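Local coordinates for protein 16S rRNA (adenine(1408)-N(1))-methyltransferase (Escherichia coli, PDB 3P2E) that methylates N1 of adenine 1408 in the 16S rRNA of assembled 30S subunits, using S-adenosyl-L-methionine, and so confers resistance to many aminoglycosides, at residues A[36-41]-A[193-198]; A[28-33]-A[102-107]; A[50-55]-A[79-84]. One frame throughout, in Å; residues are numbered along the deposited sequence.

From the N terminus, strand 26-31, which with the residues after it gives the first segment of contact 2, leads into helix 37-44, which gives that of contact 1; strand 49-54 follows. Contact 3 closes the shortest loop, joining strands 49-54 and 80-83 around helix 62-68. It is nested inside the loop closed by contact 2, where strand 98-104 comes to lie against strand 26-31, and also inside that of contact 1. Contacts 1 and 2 cross, since their segments alternate along the chain. Contacts 2 and 3 belong to the same sheet, in which strands 26-31 and 49-54 are neighbours, whereas contact 1 brings the later segment 193-198 back to helix 37-44. All three touch S-adenosyl-L-homocysteine.

Contact 1: residues A[36-41]-A[193-198]; sequences GRNIYK and FNSLWA. With SAH (S-adenosyl-L-homocysteine), chain C.
The first turn of helix 37-44 comes up against the loop that leads into helix 196-203, the backbones approaching to 4.9 Å between Arg37 CA and Ser195 CA. Asn38 joins the two segments. Its CG lies beside its own backbone N (chi1 -69°), which turns the amide toward the loop, and OD1 accepts a hydrogen bond of 3.0 Å from Ser195 N. The donor stands above the plane of the amide carbonyl, not on a lone pair. A water also donates to Asn38 OD1 and accepts from Asn194 N, while Phe193 presents its ring edge to the same oxygen. With OD1 engaged in this way, Asn38 ND2 faces the ligand, 2.9 Å from SAH OXT. Ser195, the N-cap of helix 196-203, has a short side chain that keeps OG near the first turn, and the hydroxyl both accepts from Ala198 N at 2.9 Å (N-H...O angle 161°) and donates to SAH O at 2.8 Å. Two residues on, Trp197 lays one ring face against SAH SD, which lies 3.7 Å above the plane, offset toward the rim. Nearer the surface, the long aliphatic part of Arg37 runs along the loop, with CD 3.4 Å from Asn194 O. Lys41 crosses Asn194 at about a right angle and sends its ammonium to Gln192 O. An asparagine and a serine, both able to give and to accept, thus line one end of the cofactor pocket, and the start of helix 196-203 probably helps to stabilise the negative carboxylate of the ligand.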
loop_
_atom_site.group_PDB
_atom_site.type_symbol
_atom_site.label_atom_id
_atom_site.label_comp_id
_atom_site.label_asym_id
_atom_site.label_seq_id
_atom_site.Cartn_x
_atom_site.Cartn_y
_atom_site.Cartn_z
ATOM N N GLY A 36 -7.458 -6.271 2.378
ATOM C CA GLY A 36 -6.549 -7.239 1.786
ATOM C C GLY A 36 -6.898 -7.780 0.410
ATOM O O GLY A 36 -6.127 -8.556 -0.160
ATOM N N ARG A 37 -8.041 -7.377 -0.138
ATOM C CA ARG A 37 -8.447 -7.880 -1.449
ATOM C C ARG A 37 -7.607 -7.342 -2.596
ATOM O O ARG A 37 -7.355 -8.054 -3.567
ATOM C CB ARG A 37 -9.929 -7.579 -1.708
ATOM C CG ARG A 37 -10.869 -8.395 -0.832
ATOM C CD ARG A 37 -12.329 -8.124 -1.166
ATOM N NE ARG A 37 -13.222 -8.781 -0.215
ATOM C CZ ARG A 37 -13.353 -10.096 -0.085
ATOM N NH1 ARG A 37 -12.651 -10.921 -0.854
ATOM N NH2 ARG A 37 -14.179 -10.589 0.831
ATOM N N ASN A 38 -7.166 -6.093 -2.494
ATOM C CA ASN A 38 -6.350 -5.523 -3.561
ATOM C C ASN A 38 -5.004 -6.227 -3.623
ATOM O O ASN A 38 -4.522 -6.572 -4.704
ATOM C CB ASN A 38 -6.122 -4.023 -3.346
ATOM C CG ASN A 38 -7.385 -3.206 -3.526
ATOM O OD1 ASN A 38 -8.300 -3.601 -4.257
ATOM N ND2 ASN A 38 -7.435 -2.044 -2.874
ATOM N N ILE A 39 -4.405 -6.450 -2.456
ATOM C CA ILE A 39 -3.103 -7.096 -2.383
ATOM C C ILE A 39 -3.208 -8.559 -2.808
ATOM O O ILE A 39 -2.286 -9.101 -3.418
ATOM C CB ILE A 39 -2.516 -7.005 -0.948
ATOM C CG1 ILE A 39 -1.002 -7.211 -0.990
ATOM C CG2 ILE A 39 -3.162 -8.036 -0.046
ATOM C CD1 ILE A 39 -0.256 -6.066 -1.624
ATOM N N TYR A 40 -4.340 -9.188 -2.494
ATOM C CA TYR A 40 -4.561 -10.586 -2.858
ATOM C C TYR A 40 -4.530 -10.720 -4.379
ATOM O O TYR A 40 -3.955 -11.666 -4.911
ATOM C CB TYR A 40 -5.918 -11.078 -2.334
ATOM C CG TYR A 40 -6.161 -12.557 -2.572
ATOM C CD1 TYR A 40 -5.839 -13.501 -1.600
ATOM C CD2 TYR A 40 -6.662 -13.012 -3.792
ATOM C CE1 TYR A 40 -6.007 -14.868 -1.838
ATOM C CE2 TYR A 40 -6.830 -14.376 -4.041
ATOM C CZ TYR A 40 -6.499 -15.296 -3.062
ATOM O OH TYR A 40 -6.645 -16.645 -3.310
ATOM N N LYS A 41 -5.148 -9.774 -5.077
ATOM C CA LYS A 41 -5.177 -9.814 -6.536
ATOM C C LYS A 41 -3.789 -9.584 -7.116
ATOM O O LYS A 41 -3.402 -10.239 -8.082
ATOM C CB LYS A 41 -6.151 -8.768 -7.092
ATOM C CG LYS A 41 -6.247 -8.783 -8.617
ATOM C CD LYS A 41 -7.310 -7.820 -9.130
ATOM C CE LYS A 41 -7.408 -7.877 -10.648
ATOM N NZ LYS A 41 -8.446 -6.955 -11.179
ATOM N N PHE A 193 -9.987 -2.739 -9.246
ATOM C CA PHE A 193 -9.601 -3.097 -7.882
ATOM C C PHE A 193 -10.695 -3.930 -7.224
ATOM O O PHE A 193 -11.878 -3.723 -7.482
ATOM C CB PHE A 193 -9.315 -1.830 -7.073
ATOM C CG PHE A 193 -8.105 -1.080 -7.547
ATOM C CD1 PHE A 193 -6.833 -1.443 -7.116
ATOM C CD2 PHE A 193 -8.229 -0.045 -8.469
ATOM C CE1 PHE A 193 -5.696 -0.788 -7.602
ATOM C CE2 PHE A 193 -7.102 0.614 -8.960
ATOM C CZ PHE A 193 -5.835 0.241 -8.528
ATOM N N ASN A 194 -10.294 -4.866 -6.370
ATOM C CA ASN A 194 -11.244 -5.764 -5.719
ATOM C C ASN A 194 -11.732 -5.421 -4.310
ATOM O O ASN A 194 -12.687 -6.037 -3.838
ATOM C CB ASN A 194 -10.679 -7.189 -5.701
ATOM C CG ASN A 194 -10.701 -7.850 -7.070
ATOM O OD1 ASN A 194 -10.260 -8.989 -7.227
ATOM N ND2 ASN A 194 -11.218 -7.139 -8.066
ATOM N N SER A 195 -11.103 -4.472 -3.624
ATOM C CA SER A 195 -11.574 -4.152 -2.276
ATOM C C SER A 195 -13.004 -3.620 -2.354
ATOM O O SER A 195 -13.401 -3.011 -3.351
ATOM C CB SER A 195 -10.659 -3.129 -1.583
ATOM O OG SER A 195 -10.975 -1.795 -1.933
ATOM N N LEU A 196 -13.784 -3.870 -1.308
ATOM C CA LEU A 196 -15.170 -3.423 -1.286
ATOM C C LEU A 196 -15.217 -1.899 -1.379
ATOM O O LEU A 196 -16.098 -1.332 -2.018
ATOM C CB LEU A 196 -15.857 -3.899 -0.004
ATOM C CG LEU A 196 -15.642 -5.368 0.382
ATOM C CD1 LEU A 196 -16.457 -5.696 1.623
ATOM C CD2 LEU A 196 -16.035 -6.275 -0.771
ATOM N N TRP A 197 -14.255 -1.248 -0.734
ATOM C CA TRP A 197 -14.146 0.207 -0.733
ATOM C C TRP A 197 -13.892 0.729 -2.146
ATOM O O TRP A 197 -14.544 1.673 -2.594
ATOM C CB TRP A 197 -13.006 0.608 0.216
ATOM C CG TRP A 197 -12.552 2.056 0.195
ATOM C CD1 TRP A 197 -11.283 2.504 -0.057
ATOM C CD2 TRP A 197 -13.316 3.213 0.563
ATOM N NE1 TRP A 197 -11.207 3.862 0.144
ATOM C CE2 TRP A 197 -12.438 4.325 0.524
ATOM C CE3 TRP A 197 -14.653 3.421 0.929
ATOM C CZ2 TRP A 197 -12.856 5.623 0.839
ATOM C CZ3 TRP A 197 -15.070 4.715 1.244
ATOM C CH2 TRP A 197 -14.170 5.800 1.196
ATOM N N ALA A 198 -12.949 0.116 -2.852
ATOM C CA ALA A 198 -12.646 0.558 -4.211
ATOM C C ALA A 198 -13.852 0.381 -5.126
ATOM O O ALA A 198 -14.120 1.228 -5.982
ATOM C CB ALA A 198 -11.447 -0.210 -4.764
HETATM N N SAH C . -6.194 0.663 0.368
HETATM C CA SAH C . -7.465 0.384 0.785
HETATM C CB SAH C . -8.013 1.542 1.624
HETATM C CG SAH C . -9.183 1.279 2.524
HETATM S SD SAH C . -9.790 2.626 3.484
HETATM C C SAH C . -8.350 -0.010 -0.477
HETATM O O SAH C . -9.170 -0.725 -0.080
HETATM O OXT SAH C . -8.189 0.369 -1.549
HETATM C "C5'" SAH C . -8.459 3.509 4.308
HETATM C "C4'" SAH C . -7.571 2.443 5.104
HETATM O "O4'" SAH C . -6.483 3.252 5.569
HETATM C "C3'" SAH C . -8.238 1.816 6.311
HETATM O "O3'" SAH C . -8.210 0.356 6.218
HETATM C "C2'" SAH C . -7.463 2.416 7.540
HETATM O "O2'" SAH C . -7.336 1.576 8.667
HETATM C "C1'" SAH C . -6.107 2.794 6.906
HETATM N N9 SAH C . -5.375 3.907 7.630
HETATM C C8 SAH C . -5.910 5.133 8.049
HETATM N N7 SAH C . -5.036 5.873 8.707
HETATM C C5 SAH C . -3.868 5.040 8.693
HETATM C C6 SAH C . -2.592 5.350 9.278
HETATM N N6 SAH C . -2.357 6.513 9.931
HETATM N N1 SAH C . -1.639 4.359 9.113
HETATM C C2 SAH C . -1.891 3.160 8.435
HETATM N N3 SAH C . -3.131 2.871 7.873
HETATM C C4 SAH C . -4.055 3.871 8.055
HETATM O O HOH W 1 -8.900 -10.131 -4.684
HETATM O O HOH W 2 -7.593 -5.319 -6.701
#

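Contact 2: residues A[28-33]-A[102-107]; sequences HIDLGT and SILFPW. With SAH (S-adenosyl-L-homocysteine), chain C.
Ile29 and Leu31 bond to the two ends of Ser102, in the pattern of neighbouring parallel strands: Ser102 N donates to Ile29 O at 2.9 Å, and Leu31 N to Ser102 O, also at 2.9 Å. The strand axes differ by 34°. Polar side chains gather around the Ser102 hydroxyl. Asp30, its CG opposite the backbone N (chi1 -176°), brings OD1 across to Ser102 OG, which donates to it at 2.7 Å on the anti side, well out of the carboxylate plane, and accepts a bent bond of 3.1 Å from His28 NE2 (137°). Ser100 OG takes the other ring nitrogen, ND1. Thr33 OG1 donates to Asp30 OD2 at 2.7 Å, so both carboxylate oxygens of this buried aspartate have a hydroxyl partner. Strands 26-31 and 98-104 are neighbours near the middle of the Rossmann-like methyltransferase sheet, where strand order reverses and the loops diverge to leave a cleft for the cofactor. The amino group of the ligand occupies it: SAH N donates to Gly32 O and to Leu104 O, each at 2.8 Å. Gly32, with positive phi and no side chain, lets the ribose oxygen O4' come close. One water lies among Asp30 OD1, Leu31 O and Leu104 N. Apolar packing lies on the other side of the sheet, where Leu31 and Ile103 run side by side, Leu31 CD2 4.1 Å from Ile103 CD1, Ile103 packing on helix 108-115 and Leu31 on Ala87.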
loop_
_atom_site.group_PDB
_atom_site.type_symbol
_atom_site.label_atom_id
_atom_site.label_comp_id
_atom_site.label_asym_id
_atom_site.label_seq_id
_atom_site.Cartn_x
_atom_site.Cartn_y
_atom_site.Cartn_z
ATOM N N HIS A 28 6.875 -5.744 -2.385
ATOM C CA HIS A 28 5.963 -4.625 -2.557
ATOM C C HIS A 28 5.212 -4.390 -1.252
ATOM O O HIS A 28 4.709 -5.334 -0.653
ATOM C CB HIS A 28 4.942 -4.922 -3.662
ATOM C CG HIS A 28 3.937 -3.830 -3.853
ATOM N ND1 HIS A 28 4.205 -2.694 -4.587
ATOM C CD2 HIS A 28 2.693 -3.665 -3.345
ATOM C CE1 HIS A 28 3.169 -1.875 -4.521
ATOM N NE2 HIS A 28 2.240 -2.441 -3.772
ATOM N N ILE A 29 5.147 -3.136 -0.818
ATOM C CA ILE A 29 4.422 -2.790 0.399
ATOM C C ILE A 29 3.207 -1.936 0.049
ATOM O O ILE A 29 3.316 -0.968 -0.706
ATOM C CB ILE A 29 5.300 -1.985 1.399
ATOM C CG1 ILE A 29 6.394 -2.885 1.983
ATOM C CG2 ILE A 29 4.424 -1.421 2.528
ATOM C CD1 ILE A 29 7.330 -2.180 2.970
ATOM N N ASP A 30 2.050 -2.315 0.582
ATOM C CA ASP A 30 0.818 -1.565 0.374
ATOM C C ASP A 30 0.417 -1.074 1.762
ATOM O O ASP A 30 0.002 -1.866 2.617
ATOM C CB ASP A 30 -0.270 -2.461 -0.227
ATOM C CG ASP A 30 -1.544 -1.699 -0.548
ATOM O OD1 ASP A 30 -1.441 -0.568 -1.069
ATOM O OD2 ASP A 30 -2.649 -2.235 -0.292
ATOM N N LEU A 31 0.579 0.228 1.987
ATOM C CA LEU A 31 0.269 0.860 3.274
ATOM C C LEU A 31 -1.198 1.288 3.338
ATOM O O LEU A 31 -1.696 1.936 2.419
ATOM C CB LEU A 31 1.188 2.066 3.474
ATOM C CG LEU A 31 1.000 2.921 4.731
ATOM C CD1 LEU A 31 1.120 2.062 5.986
ATOM C CD2 LEU A 31 2.042 4.025 4.728
ATOM N N GLY A 32 -1.873 0.941 4.435
ATOM C CA GLY A 32 -3.289 1.249 4.575
ATOM C C GLY A 32 -4.017 0.325 3.615
ATOM O O GLY A 32 -4.950 0.721 2.920
ATOM N N THR A 33 -3.586 -0.933 3.602
ATOM C CA THR A 33 -4.117 -1.941 2.685
ATOM C C THR A 33 -5.612 -2.263 2.776
ATOM O O THR A 33 -6.199 -2.768 1.820
ATOM C CB THR A 33 -3.294 -3.247 2.804
ATOM O OG1 THR A 33 -3.399 -3.991 1.583
ATOM C CG2 THR A 33 -3.783 -4.101 3.970
ATOM N N SER A 102 2.937 1.487 -2.194
ATOM C CA SER A 102 1.704 2.093 -2.655
ATOM C C SER A 102 0.791 2.485 -1.503
ATOM O O SER A 102 0.839 1.895 -0.422
ATOM C CB SER A 102 0.950 1.131 -3.577
ATOM O OG SER A 102 0.561 -0.039 -2.877
ATOM N N ILE A 103 -0.002 3.522 -1.743
ATOM C CA ILE A 103 -1.012 3.994 -0.801
ATOM C C ILE A 103 -2.204 4.212 -1.729
ATOM O O ILE A 103 -2.207 5.137 -2.549
ATOM C CB ILE A 103 -0.616 5.321 -0.104
ATOM C CG1 ILE A 103 0.619 5.100 0.777
ATOM C CG2 ILE A 103 -1.769 5.809 0.777
ATOM C CD1 ILE A 103 1.082 6.347 1.533
ATOM N N LEU A 104 -3.204 3.341 -1.618
ATOM C CA LEU A 104 -4.368 3.407 -2.496
ATOM C C LEU A 104 -5.661 3.802 -1.810
ATOM O O LEU A 104 -6.039 3.212 -0.799
ATOM C CB LEU A 104 -4.572 2.047 -3.170
ATOM C CG LEU A 104 -3.326 1.397 -3.767
ATOM C CD1 LEU A 104 -3.654 -0.027 -4.183
ATOM C CD2 LEU A 104 -2.828 2.214 -4.947
ATOM N N PHE A 105 -6.331 4.803 -2.376
ATOM C CA PHE A 105 -7.614 5.286 -1.862
ATOM C C PHE A 105 -7.604 5.424 -0.344
ATOM O O PHE A 105 -8.502 4.918 0.341
ATOM C CB PHE A 105 -8.717 4.322 -2.297
ATOM C CG PHE A 105 -8.601 3.893 -3.732
ATOM C CD1 PHE A 105 -8.850 4.793 -4.765
ATOM C CD2 PHE A 105 -8.194 2.604 -4.049
ATOM C CE1 PHE A 105 -8.687 4.412 -6.104
ATOM C CE2 PHE A 105 -8.027 2.208 -5.380
ATOM C CZ PHE A 105 -8.275 3.121 -6.410
ATOM N N PRO A 106 -6.592 6.117 0.206
ATOM C CA PRO A 106 -6.525 6.283 1.656
ATOM C C PRO A 106 -7.690 7.100 2.205
ATOM O O PRO A 106 -8.351 7.843 1.471
ATOM C CB PRO A 106 -5.180 6.979 1.860
ATOM C CG PRO A 106 -5.073 7.841 0.633
ATOM C CD PRO A 106 -5.525 6.889 -0.463
ATOM N N TRP A 107 -7.929 6.954 3.501
ATOM C CA TRP A 107 -8.996 7.676 4.177
ATOM C C TRP A 107 -8.495 7.975 5.582
ATOM O O TRP A 107 -7.498 7.408 6.024
ATOM C CB TRP A 107 -10.255 6.810 4.232
ATOM C CG TRP A 107 -11.540 7.574 4.142
ATOM C CD1 TRP A 107 -11.961 8.354 3.100
ATOM C CD2 TRP A 107 -12.597 7.591 5.107
ATOM N NE1 TRP A 107 -13.217 8.849 3.357
ATOM C CE2 TRP A 107 -13.631 8.397 4.582
ATOM C CE3 TRP A 107 -12.772 7.000 6.367
ATOM C CZ2 TRP A 107 -14.827 8.627 5.272
ATOM C CZ3 TRP A 107 -13.963 7.230 7.053
ATOM C CH2 TRP A 107 -14.973 8.038 6.501
HETATM N N SAH C . -6.194 0.663 0.368
HETATM C CA SAH C . -7.465 0.384 0.785
HETATM C CB SAH C . -8.013 1.542 1.624
HETATM C CG SAH C . -9.183 1.279 2.524
HETATM S SD SAH C . -9.790 2.626 3.484
HETATM C C SAH C . -8.350 -0.010 -0.477
HETATM O O SAH C . -9.170 -0.725 -0.080
HETATM O OXT SAH C . -8.189 0.369 -1.549
HETATM C "C5'" SAH C . -8.459 3.509 4.308
HETATM C "C4'" SAH C . -7.571 2.443 5.104
HETATM O "O4'" SAH C . -6.483 3.252 5.569
HETATM C "C3'" SAH C . -8.238 1.816 6.311
HETATM O "O3'" SAH C . -8.210 0.356 6.218
HETATM C "C2'" SAH C . -7.463 2.416 7.540
HETATM O "O2'" SAH C . -7.336 1.576 8.667
HETATM C "C1'" SAH C . -6.107 2.794 6.906
HETATM N N9 SAH C . -5.375 3.907 7.630
HETATM C C8 SAH C . -5.910 5.133 8.049
HETATM N N7 SAH C . -5.036 5.873 8.707
HETATM C C5 SAH C . -3.868 5.040 8.693
HETATM C C6 SAH C . -2.592 5.350 9.278
HETATM N N6 SAH C . -2.357 6.513 9.931
HETATM N N1 SAH C . -1.639 4.359 9.113
HETATM C C2 SAH C . -1.891 3.160 8.435
HETATM N N3 SAH C . -3.131 2.871 7.873
HETATM C C4 SAH C . -4.055 3.871 8.055
HETATM O O HOH W 3 -0.531 -2.030 -4.005
HETATM O O HOH W 4 -3.235 1.174 0.253
HETATM O O HOH W 5 -4.877 3.635 1.901
#

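Contact 3: residues A[50-55]-A[79-84]; sequences FYIGID and NVVFVI. With SAH (S-adenosyl-L-homocysteine), chain C.
Gly53 pairs with Phe82 in the middle of two parallel strands, and having no side chain it makes room for the ring, whose edge is turned to the glycine carbonyl, with Phe82 CD1 3.8 Å from Gly53 O. That carbonyl also accepts from Val83 N at 2.8 Å, one of five backbone hydrogen bonds that run without a break from Tyr51 N to Asp55 N. The strand axes diverge by 21°. On the face of Ile52, Ile54, Val81 and Val83 the branched chains pack against one another: Ile52 crosses Val83 obliquely, CG2 of Ile52 meeting CG2 of Val83 at 3.7 Å, and Ile54 lies alongside Val83. Branching at CB suits such extended strands and fills the layer. Phe50, with CG anti to its backbone nitrogen (chi1 -173°), slants over the start of the second strand until its CE2 is 3.5 Å from Val81 CG1. On the other face Tyr51 lies beside Asn79, ring and amide planes nearly perpendicular, with Asn79 ND2 at the ring edge; this amide bonds to Ala43 O and Thr49 O. Asp55, just past the end of strand 49-54, is the acidic residue that class I methyltransferases use for the cofactor ribose: OD1 accepts from SAH O3' at 2.7 Å and OD2 from SAH O2' at 2.8 Å. Gly34 N and Val57 N hold the same carboxylate. The two strands and helix 62-68 make a beta-alpha-beta unit, in which the helix covers Val80 and Phe82, helix 37-44 packs on Tyr51, Val80 and Phe82, and strand 26-31 continues the sheet beyond strand 49-54.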
loop_
_atom_site.group_PDB
_atom_site.type_symbol
_atom_site.label_atom_id
_atom_site.label_comp_id
_atom_site.label_asym_id
_atom_site.label_seq_id
_atom_site.Cartn_x
_atom_site.Cartn_y
_atom_site.Cartn_z
ATOM N N PHE A 50 6.984 -10.519 -3.282
ATOM C CA PHE A 50 6.434 -10.783 -1.960
ATOM C C PHE A 50 5.642 -9.540 -1.587
ATOM O O PHE A 50 6.184 -8.434 -1.570
ATOM C CB PHE A 50 7.537 -11.025 -0.934
ATOM C CG PHE A 50 7.016 -11.456 0.404
ATOM C CD1 PHE A 50 6.393 -12.689 0.550
ATOM C CD2 PHE A 50 7.108 -10.616 1.509
ATOM C CE1 PHE A 50 5.863 -13.086 1.779
ATOM C CE2 PHE A 50 6.583 -10.999 2.742
ATOM C CZ PHE A 50 5.959 -12.238 2.877
ATOM N N TYR A 51 4.356 -9.732 -1.300
ATOM C CA TYR A 51 3.462 -8.634 -0.959
ATOM C C TYR A 51 3.218 -8.456 0.533
ATOM O O TYR A 51 2.846 -9.394 1.238
ATOM C CB TYR A 51 2.131 -8.821 -1.694
ATOM C CG TYR A 51 2.266 -8.599 -3.185
ATOM C CD1 TYR A 51 2.161 -7.318 -3.727
ATOM C CD2 TYR A 51 2.576 -9.655 -4.042
ATOM C CE1 TYR A 51 2.367 -7.092 -5.087
ATOM C CE2 TYR A 51 2.787 -9.438 -5.402
ATOM C CZ TYR A 51 2.681 -8.157 -5.915
ATOM O OH TYR A 51 2.899 -7.933 -7.253
ATOM N N ILE A 52 3.432 -7.231 0.995
ATOM C CA ILE A 52 3.254 -6.888 2.396
ATOM C C ILE A 52 2.175 -5.829 2.525
ATOM O O ILE A 52 2.353 -4.698 2.075
ATOM C CB ILE A 52 4.559 -6.335 2.996
ATOM C CG1 ILE A 52 5.675 -7.370 2.830
ATOM C CG2 ILE A 52 4.360 -5.995 4.476
ATOM C CD1 ILE A 52 7.039 -6.879 3.288
ATOM N N GLY A 53 1.054 -6.210 3.131
ATOM C CA GLY A 53 -0.046 -5.282 3.321
ATOM C C GLY A 53 -0.085 -4.849 4.770
ATOM O O GLY A 53 -0.170 -5.685 5.669
ATOM N N ILE A 54 -0.040 -3.539 4.990
ATOM C CA ILE A 54 -0.031 -2.962 6.332
ATOM C C ILE A 54 -1.316 -2.197 6.657
ATOM O O ILE A 54 -1.786 -1.393 5.854
ATOM C CB ILE A 54 1.135 -1.960 6.479
ATOM C CG1 ILE A 54 2.460 -2.624 6.100
ATOM C CG2 ILE A 54 1.194 -1.431 7.905
ATOM C CD1 ILE A 54 3.630 -1.649 6.058
ATOM N N ASP A 55 -1.880 -2.455 7.833
ATOM C CA ASP A 55 -3.075 -1.744 8.280
ATOM C C ASP A 55 -3.227 -1.911 9.788
ATOM O O ASP A 55 -2.989 -2.987 10.327
ATOM C CB ASP A 55 -4.337 -2.274 7.597
ATOM C CG ASP A 55 -5.444 -1.234 7.550
ATOM O OD1 ASP A 55 -5.738 -0.737 6.448
ATOM O OD2 ASP A 55 -6.009 -0.899 8.615
ATOM N N ASN A 79 2.922 -15.764 -1.011
ATOM C CA ASN A 79 3.622 -14.499 -1.203
ATOM C C ASN A 79 2.916 -13.267 -0.640
ATOM O O ASN A 79 3.023 -12.172 -1.195
ATOM C CB ASN A 79 3.929 -14.302 -2.697
ATOM C CG ASN A 79 2.680 -14.160 -3.556
ATOM O OD1 ASN A 79 1.635 -14.755 -3.275
ATOM N ND2 ASN A 79 2.794 -13.387 -4.633
ATOM N N VAL A 80 2.207 -13.451 0.470
ATOM C CA VAL A 80 1.491 -12.352 1.115
ATOM C C VAL A 80 1.597 -12.432 2.632
ATOM O O VAL A 80 1.531 -13.512 3.212
ATOM C CB VAL A 80 -0.024 -12.365 0.762
ATOM C CG1 VAL A 80 -0.737 -11.200 1.449
ATOM C CG2 VAL A 80 -0.210 -12.292 -0.733
ATOM N N VAL A 81 1.790 -11.281 3.267
ATOM C CA VAL A 81 1.830 -11.209 4.719
ATOM C C VAL A 81 1.120 -9.916 5.091
ATOM O O VAL A 81 1.261 -8.902 4.401
ATOM C CB VAL A 81 3.274 -11.196 5.287
ATOM C CG1 VAL A 81 4.009 -9.938 4.856
ATOM C CG2 VAL A 81 3.222 -11.285 6.812
ATOM N N PHE A 82 0.319 -9.974 6.151
ATOM C CA PHE A 82 -0.414 -8.810 6.627
ATOM C C PHE A 82 0.201 -8.353 7.937
ATOM O O PHE A 82 0.254 -9.100 8.916
ATOM C CB PHE A 82 -1.896 -9.149 6.812
ATOM C CG PHE A 82 -2.620 -9.385 5.519
ATOM C CD1 PHE A 82 -2.608 -8.412 4.522
ATOM C CD2 PHE A 82 -3.310 -10.573 5.291
ATOM C CE1 PHE A 82 -3.277 -8.618 3.306
ATOM C CE2 PHE A 82 -3.982 -10.788 4.078
ATOM C CZ PHE A 82 -3.963 -9.803 3.085
ATOM N N VAL A 83 0.676 -7.114 7.927
ATOM C CA VAL A 83 1.329 -6.499 9.070
ATOM C C VAL A 83 0.374 -5.524 9.748
ATOM O O VAL A 83 -0.230 -4.677 9.092
ATOM C CB VAL A 83 2.586 -5.736 8.603
ATOM C CG1 VAL A 83 3.174 -4.928 9.743
ATOM C CG2 VAL A 83 3.604 -6.724 8.047
ATOM N N ILE A 84 0.244 -5.646 11.065
ATOM C CA ILE A 84 -0.637 -4.765 11.816
ATOM C C ILE A 84 0.195 -3.642 12.401
ATOM O O ILE A 84 0.898 -3.820 13.397
ATOM C CB ILE A 84 -1.355 -5.525 12.948
ATOM C CG1 ILE A 84 -2.087 -6.744 12.370
ATOM C CG2 ILE A 84 -2.344 -4.603 13.644
ATOM C CD1 ILE A 84 -3.029 -6.428 11.210
HETATM N N SAH C . -6.194 0.663 0.368
HETATM C CA SAH C . -7.465 0.384 0.785
HETATM C CB SAH C . -8.013 1.542 1.624
HETATM C CG SAH C . -9.183 1.279 2.524
HETATM S SD SAH C . -9.790 2.626 3.484
HETATM C C SAH C . -8.350 -0.010 -0.477
HETATM O O SAH C . -9.170 -0.725 -0.080
HETATM O OXT SAH C . -8.189 0.369 -1.549
HETATM C "C5'" SAH C . -8.459 3.509 4.308
HETATM C "C4'" SAH C . -7.571 2.443 5.104
HETATM O "O4'" SAH C . -6.483 3.252 5.569
HETATM C "C3'" SAH C . -8.238 1.816 6.311
HETATM O "O3'" SAH C . -8.210 0.356 6.218
HETATM C "C2'" SAH C . -7.463 2.416 7.540
HETATM O "O2'" SAH C . -7.336 1.576 8.667
HETATM C "C1'" SAH C . -6.107 2.794 6.906
HETATM N N9 SAH C . -5.375 3.907 7.630
HETATM C C8 SAH C . -5.910 5.133 8.049
HETATM N N7 SAH C . -5.036 5.873 8.707
HETATM C C5 SAH C . -3.868 5.040 8.693
HETATM C C6 SAH C . -2.592 5.350 9.278
HETATM N N6 SAH C . -2.357 6.513 9.931
HETATM N N1 SAH C . -1.639 4.359 9.113
HETATM C C2 SAH C . -1.891 3.160 8.435
HETATM N N3 SAH C . -3.131 2.871 7.873
HETATM C C4 SAH C . -4.055 3.871 8.055
#